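Local coordinates for protein ATP12 ATPase (Paracoccus denitrificans, PDB 2R31) that probably acts as a chaperone in the assembly of the F1-ATPase, at residues Y96-A108 and L135-D147. Sequence-based numbering, arbitrary orientation. Where two conformers were deposited one is given.
Sequences YGGTDLLSYRADA and LRITHGVIPVPQD
Ser103, Thr138, Arg105 and Gly140 join segments 96-108 and 135-147 through their backbones: Thr138 N gives to Ser103 O (2.9 Å), Arg105 N to Thr138 O and Gly140 N to Arg105 O (both 2.8 Å). Packing is close around the buried Ser103. Its OG, turned beside its own backbone N (chi1 -71°), donates to Arg136 O at 3.0 Å, while Gln146 NE2 reaches the same oxygen from the opposite face of the carbonyl plane. The Gln146 amide also takes Arg136 N on a lone pair of OE1, so both polar ends are fixed and its rotation is set. Leu135 packs alongside, CD1 against Asp100 CB and CD2 against Gly97 O; helices 148-159 and 179-186 cover it further.

On the face carrying Arg105 and His139, the arginine bends at chi2 (-64°), which brings its guanidinium back to grip Leu102 O side-on with NE and NH2, the oxygen lying in the guanidinium plane. Ile137 CD1 lies over one guanidinium face, 3.7 Å from Arg105 NH1, and that nitrogen makes a salt bridge to Asp121 of helix 110-130. A methionine in place of Arg105 would probably leave Leu102 O without its two donors, Asp121 without its mate and Ile137 without its flat support.

The face carrying Tyr104 and Thr138 is looser and wetter. Tyr104 touches Thr138 CG2 obliquely through CE1 (3.6 Å), whereas its OH meets a water that also takes Val144 N. Beyond the strands, at the solvent edge by the type II' turn from His139 to Ile142, two waters link Asp107 OD2 to His139 O and Val141 N. Strand 104-105, helix 110-130 and parallel strand 138-139 thus form a small beta-alpha-beta unit, with Arg105 tying the two-stranded sheet to its crossover helix.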
loop_
_atom_site.group_PDB
_atom_site.type_symbol
_atom_site.label_atom_id
_atom_site.label_comp_id
_atom_site.label_asym_id
_atom_site.label_seq_id
_atom_site.Cartn_x
_atom_site.Cartn_y
_atom_site.Cartn_z
ATOM N N TYR A 96 -1.785 10.301 -8.889
ATOM C CA TYR A 96 -2.806 10.558 -7.872
ATOM C C TYR A 96 -2.608 11.925 -7.205
ATOM O O TYR A 96 -3.542 12.434 -6.598
ATOM C CB TYR A 96 -2.820 9.453 -6.818
ATOM C CG TYR A 96 -3.678 8.265 -7.151
ATOM C CD1 TYR A 96 -3.235 7.255 -7.995
ATOM C CD2 TYR A 96 -4.965 8.157 -6.636
ATOM C CE1 TYR A 96 -3.998 6.184 -8.288
ATOM C CE2 TYR A 96 -5.726 7.040 -6.917
ATOM C CZ TYR A 96 -5.232 6.049 -7.765
ATOM O OH TYR A 96 -6.072 4.984 -8.019
ATOM N N GLY A 97 -1.440 12.552 -7.339
ATOM C CA GLY A 97 -1.328 13.939 -6.880
ATOM C C GLY A 97 -2.299 14.897 -7.486
ATOM O O GLY A 97 -2.611 15.909 -6.933
ATOM N N GLY A 98 -2.746 14.602 -8.691
ATOM C CA GLY A 98 -3.725 15.438 -9.406
ATOM C C GLY A 98 -5.178 15.004 -9.166
ATOM O O GLY A 98 -6.074 15.689 -9.667
ATOM N N THR A 99 -5.398 13.911 -8.455
ATOM C CA THR A 99 -6.691 13.336 -8.173
ATOM C C THR A 99 -6.721 12.867 -6.729
ATOM O O THR A 99 -7.081 11.721 -6.429
ATOM C CB THR A 99 -7.013 12.136 -9.111
ATOM O OG1 THR A 99 -6.090 11.048 -8.906
ATOM C CG2 THR A 99 -6.997 12.486 -10.589
ATOM N N ASP A 100 -6.273 13.731 -5.802
ATOM C CA ASP A 100 -6.069 13.280 -4.452
ATOM C C ASP A 100 -7.331 13.464 -3.615
ATOM O O ASP A 100 -7.900 14.568 -3.594
ATOM C CB ASP A 100 -4.872 14.039 -3.816
ATOM C CG ASP A 100 -4.302 13.279 -2.637
ATOM O OD1 ASP A 100 -5.001 13.189 -1.588
ATOM O OD2 ASP A 100 -3.166 12.764 -2.788
ATOM N N LEU A 101 -7.721 12.435 -2.859
ATOM C CA LEU A 101 -8.827 12.543 -1.913
ATOM C C LEU A 101 -8.777 13.852 -1.113
ATOM O O LEU A 101 -9.804 14.471 -0.849
ATOM C CB LEU A 101 -8.737 11.351 -0.949
ATOM C CG LEU A 101 -9.878 11.200 0.042
ATOM C CD1 LEU A 101 -11.123 10.618 -0.646
ATOM C CD2 LEU A 101 -9.458 10.299 1.212
ATOM N N LEU A 102 -7.577 14.225 -0.659
ATOM C CA LEU A 102 -7.443 15.332 0.275
ATOM C C LEU A 102 -7.712 16.686 -0.392
ATOM O O LEU A 102 -7.901 17.695 0.332
ATOM C CB LEU A 102 -6.096 15.363 0.945
ATOM C CG LEU A 102 -5.585 14.088 1.595
ATOM C CD1 LEU A 102 -4.382 14.434 2.477
ATOM C CD2 LEU A 102 -6.639 13.352 2.429
ATOM N N SER A 103 -7.685 16.743 -1.718
ATOM C CA SER A 103 -7.957 17.985 -2.473
ATOM C C SER A 103 -9.428 18.199 -2.731
ATOM O O SER A 103 -9.828 19.342 -2.969
ATOM C CB SER A 103 -7.281 17.958 -3.859
ATOM O OG SER A 103 -5.888 18.077 -3.775
ATOM N N TYR A 104 -10.255 17.180 -2.716
ATOM C CA TYR A 104 -11.642 17.256 -3.221
ATOM C C TYR A 104 -12.598 17.303 -2.044
ATOM O O TYR A 104 -13.134 16.262 -1.593
ATOM C CB TYR A 104 -11.911 16.096 -4.253
ATOM C CG TYR A 104 -11.172 16.555 -5.487
ATOM C CD1 TYR A 104 -11.788 17.459 -6.355
ATOM C CD2 TYR A 104 -9.899 16.158 -5.785
ATOM C CE1 TYR A 104 -11.158 17.935 -7.488
ATOM C CE2 TYR A 104 -9.241 16.610 -6.896
ATOM C CZ TYR A 104 -9.871 17.498 -7.761
ATOM O OH TYR A 104 -9.213 17.969 -8.898
ATOM N N ARG A 105 -12.831 18.483 -1.508
ATOM C CA ARG A 105 -13.644 18.688 -0.285
ATOM C C ARG A 105 -15.103 18.711 -0.647
ATOM O O ARG A 105 -15.472 19.000 -1.802
ATOM C CB ARG A 105 -13.225 20.016 0.393
ATOM C CG ARG A 105 -11.760 20.258 0.695
ATOM C CD ARG A 105 -11.180 19.312 1.678
ATOM N NE ARG A 105 -9.741 19.250 1.863
ATOM C CZ ARG A 105 -9.043 19.939 2.757
ATOM N NH1 ARG A 105 -9.668 20.786 3.558
ATOM N NH2 ARG A 105 -7.719 19.739 2.817
ATOM N N ALA A 106 -15.961 18.402 0.307
ATOM C CA ALA A 106 -17.377 18.749 0.185
ATOM C C ALA A 106 -17.595 20.251 0.087
ATOM O O ALA A 106 -16.857 21.130 0.558
ATOM C CB ALA A 106 -18.099 18.184 1.394
ATOM N N ASP A 107 -18.712 20.596 -0.440
ATOM C CA ASP A 107 -19.112 21.989 -0.251
ATOM C C ASP A 107 -20.260 22.119 0.760
ATOM O O ASP A 107 -20.661 23.254 0.969
ATOM C CB ASP A 107 -19.347 22.627 -1.618
ATOM C CG ASP A 107 -20.558 22.096 -2.332
ATOM O OD1 ASP A 107 -21.274 21.254 -1.787
ATOM O OD2 ASP A 107 -20.711 22.536 -3.472
ATOM N N ALA A 108 -20.739 21.033 1.326
ATOM C CA ALA A 108 -21.804 21.018 2.289
ATOM C C ALA A 108 -21.957 19.623 2.845
ATOM O O ALA A 108 -21.561 18.646 2.209
ATOM C CB ALA A 108 -23.134 21.368 1.632
ATOM N N LEU A 135 -0.478 21.118 -2.351
ATOM C CA LEU A 135 -1.641 20.877 -3.192
ATOM C C LEU A 135 -2.684 21.964 -2.974
ATOM O O LEU A 135 -2.872 22.462 -1.890
ATOM C CB LEU A 135 -2.331 19.561 -2.847
ATOM C CG LEU A 135 -1.590 18.299 -3.220
ATOM C CD1 LEU A 135 -2.419 17.084 -2.865
ATOM C CD2 LEU A 135 -1.260 18.282 -4.735
ATOM N N ARG A 136 -3.384 22.237 -4.066
ATOM C CA ARG A 136 -4.565 23.078 -4.031
ATOM C C ARG A 136 -5.763 22.218 -3.678
ATOM O O ARG A 136 -5.834 21.042 -4.092
ATOM C CB ARG A 136 -4.728 23.751 -5.384
ATOM C CG ARG A 136 -3.556 24.682 -5.802
ATOM C CD ARG A 136 -3.706 25.127 -7.240
ATOM N NE ARG A 136 -2.575 25.996 -7.622
ATOM C CZ ARG A 136 -2.245 26.203 -8.896
ATOM N NH1 ARG A 136 -2.951 25.601 -9.864
ATOM N NH2 ARG A 136 -1.229 27.003 -9.192
ATOM N N ILE A 137 -6.674 22.813 -2.916
ATOM C CA ILE A 137 -7.945 22.153 -2.563
ATOM C C ILE A 137 -9.109 22.860 -3.245
ATOM O O ILE A 137 -9.002 23.978 -3.715
ATOM C CB ILE A 137 -8.144 21.999 -1.043
ATOM C CG1 ILE A 137 -8.584 23.349 -0.456
ATOM C CG2 ILE A 137 -6.903 21.374 -0.395
ATOM C CD1 ILE A 137 -8.986 23.328 1.008
ATOM N N THR A 138 -10.217 22.166 -3.324
ATOM C CA THR A 138 -11.448 22.737 -3.820
ATOM C C THR A 138 -12.595 22.084 -3.125
ATOM O O THR A 138 -12.414 21.101 -2.392
ATOM C CB THR A 138 -11.533 22.581 -5.374
ATOM O OG1 THR A 138 -12.608 23.434 -5.796
ATOM C CG2 THR A 138 -11.697 21.136 -5.829
ATOM N N HIS A 139 -13.808 22.558 -3.397
ATOM C CA HIS A 139 -15.067 22.260 -2.775
ATOM C C HIS A 139 -16.096 21.896 -3.860
ATOM O O HIS A 139 -16.339 22.583 -4.855
ATOM C CB HIS A 139 -15.550 23.379 -1.843
ATOM C CG HIS A 139 -14.528 23.822 -0.857
ATOM N ND1 HIS A 139 -13.535 24.720 -1.161
ATOM C CD2 HIS A 139 -14.300 23.486 0.431
ATOM C CE1 HIS A 139 -12.755 24.923 -0.119
ATOM N NE2 HIS A 139 -13.174 24.205 0.891
ATOM N N GLY A 140 -16.764 20.767 -3.555
ATOM C CA GLY A 140 -17.809 20.402 -4.511
ATOM C C GLY A 140 -17.320 20.275 -5.919
ATOM O O GLY A 140 -16.227 19.737 -6.159
ATOM N N VAL A 141 -18.134 20.762 -6.857
ATOM C CA VAL A 141 -17.872 20.568 -8.284
ATOM C C VAL A 141 -16.952 21.645 -8.831
ATOM O O VAL A 141 -16.644 21.623 -10.032
ATOM C CB VAL A 141 -19.176 20.491 -9.138
ATOM C CG1 VAL A 141 -19.954 19.255 -8.766
ATOM C CG2 VAL A 141 -19.966 21.764 -8.982
ATOM N N ILE A 142 -16.483 22.610 -8.043
ATOM C CA ILE A 142 -15.624 23.694 -8.620
ATOM C C ILE A 142 -14.293 23.083 -9.006
ATOM O O ILE A 142 -13.605 22.526 -8.105
ATOM C CB ILE A 142 -15.446 24.837 -7.641
ATOM C CG1 ILE A 142 -16.800 25.511 -7.339
ATOM C CG2 ILE A 142 -14.435 25.866 -8.156
ATOM C CD1 ILE A 142 -16.713 26.504 -6.219
ATOM N N PRO A 143 -13.853 23.099 -10.243
ATOM C CA PRO A 143 -12.561 22.506 -10.596
ATOM C C PRO A 143 -11.387 23.368 -10.163
ATOM O O PRO A 143 -11.463 24.612 -10.209
ATOM C CB PRO A 143 -12.598 22.438 -12.129
ATOM C CG PRO A 143 -13.902 22.987 -12.567
ATOM C CD PRO A 143 -14.537 23.646 -11.422
ATOM N N VAL A 144 -10.275 22.712 -9.808
ATOM C CA VAL A 144 -9.021 23.440 -9.632
ATOM C C VAL A 144 -7.892 22.542 -10.123
ATOM O O VAL A 144 -7.785 21.386 -9.720
ATOM C CB VAL A 144 -8.784 23.941 -8.203
ATOM C CG1 VAL A 144 -7.466 24.758 -8.201
ATOM C CG2 VAL A 144 -9.889 24.771 -7.590
ATOM N N PRO A 145 -7.039 23.028 -10.994
ATOM C CA PRO A 145 -5.882 22.226 -11.444
ATOM C C PRO A 145 -4.753 22.365 -10.433
ATOM O O PRO A 145 -4.656 23.389 -9.742
ATOM C CB PRO A 145 -5.531 22.861 -12.775
ATOM C CG PRO A 145 -5.825 24.309 -12.544
ATOM C CD PRO A 145 -7.066 24.331 -11.623
ATOM N N GLN A 146 -3.867 21.392 -10.380
ATOM C CA GLN A 146 -2.658 21.509 -9.575
ATOM C C GLN A 146 -1.563 22.253 -10.340
ATOM O O GLN A 146 -1.512 22.244 -11.573
ATOM C CB GLN A 146 -2.189 20.126 -9.152
ATOM C CG GLN A 146 -3.220 19.379 -8.317
ATOM C CD GLN A 146 -3.658 20.114 -7.065
ATOM O OE1 GLN A 146 -2.854 20.810 -6.401
ATOM N NE2 GLN A 146 -4.916 19.987 -6.679
ATOM N N ASP A 147 -0.673 22.869 -9.602
ATOM C CA ASP A 147 0.512 23.508 -10.171
ATOM C C ASP A 147 1.332 22.439 -10.885
ATOM O O ASP A 147 1.668 21.423 -10.266
ATOM C CB ASP A 147 1.324 24.147 -9.050
ATOM C CG ASP A 147 2.576 24.871 -9.469
ATOM O OD1 ASP A 147 3.060 24.754 -10.591
ATOM O OD2 ASP A 147 3.095 25.576 -8.590
HETATM O O HOH W 1 -6.734 19.037 -8.959
HETATM O O HOH W 2 -6.735 18.148 -8.249
HETATM O O HOH W 3 -10.571 19.770 -10.610
HETATM O O HOH W 4 -14.563 18.387 -4.450
HETATM O O HOH W 5 -18.943 23.914 -4.827
HETATM O O HOH W 6 -20.929 20.950 -5.614
#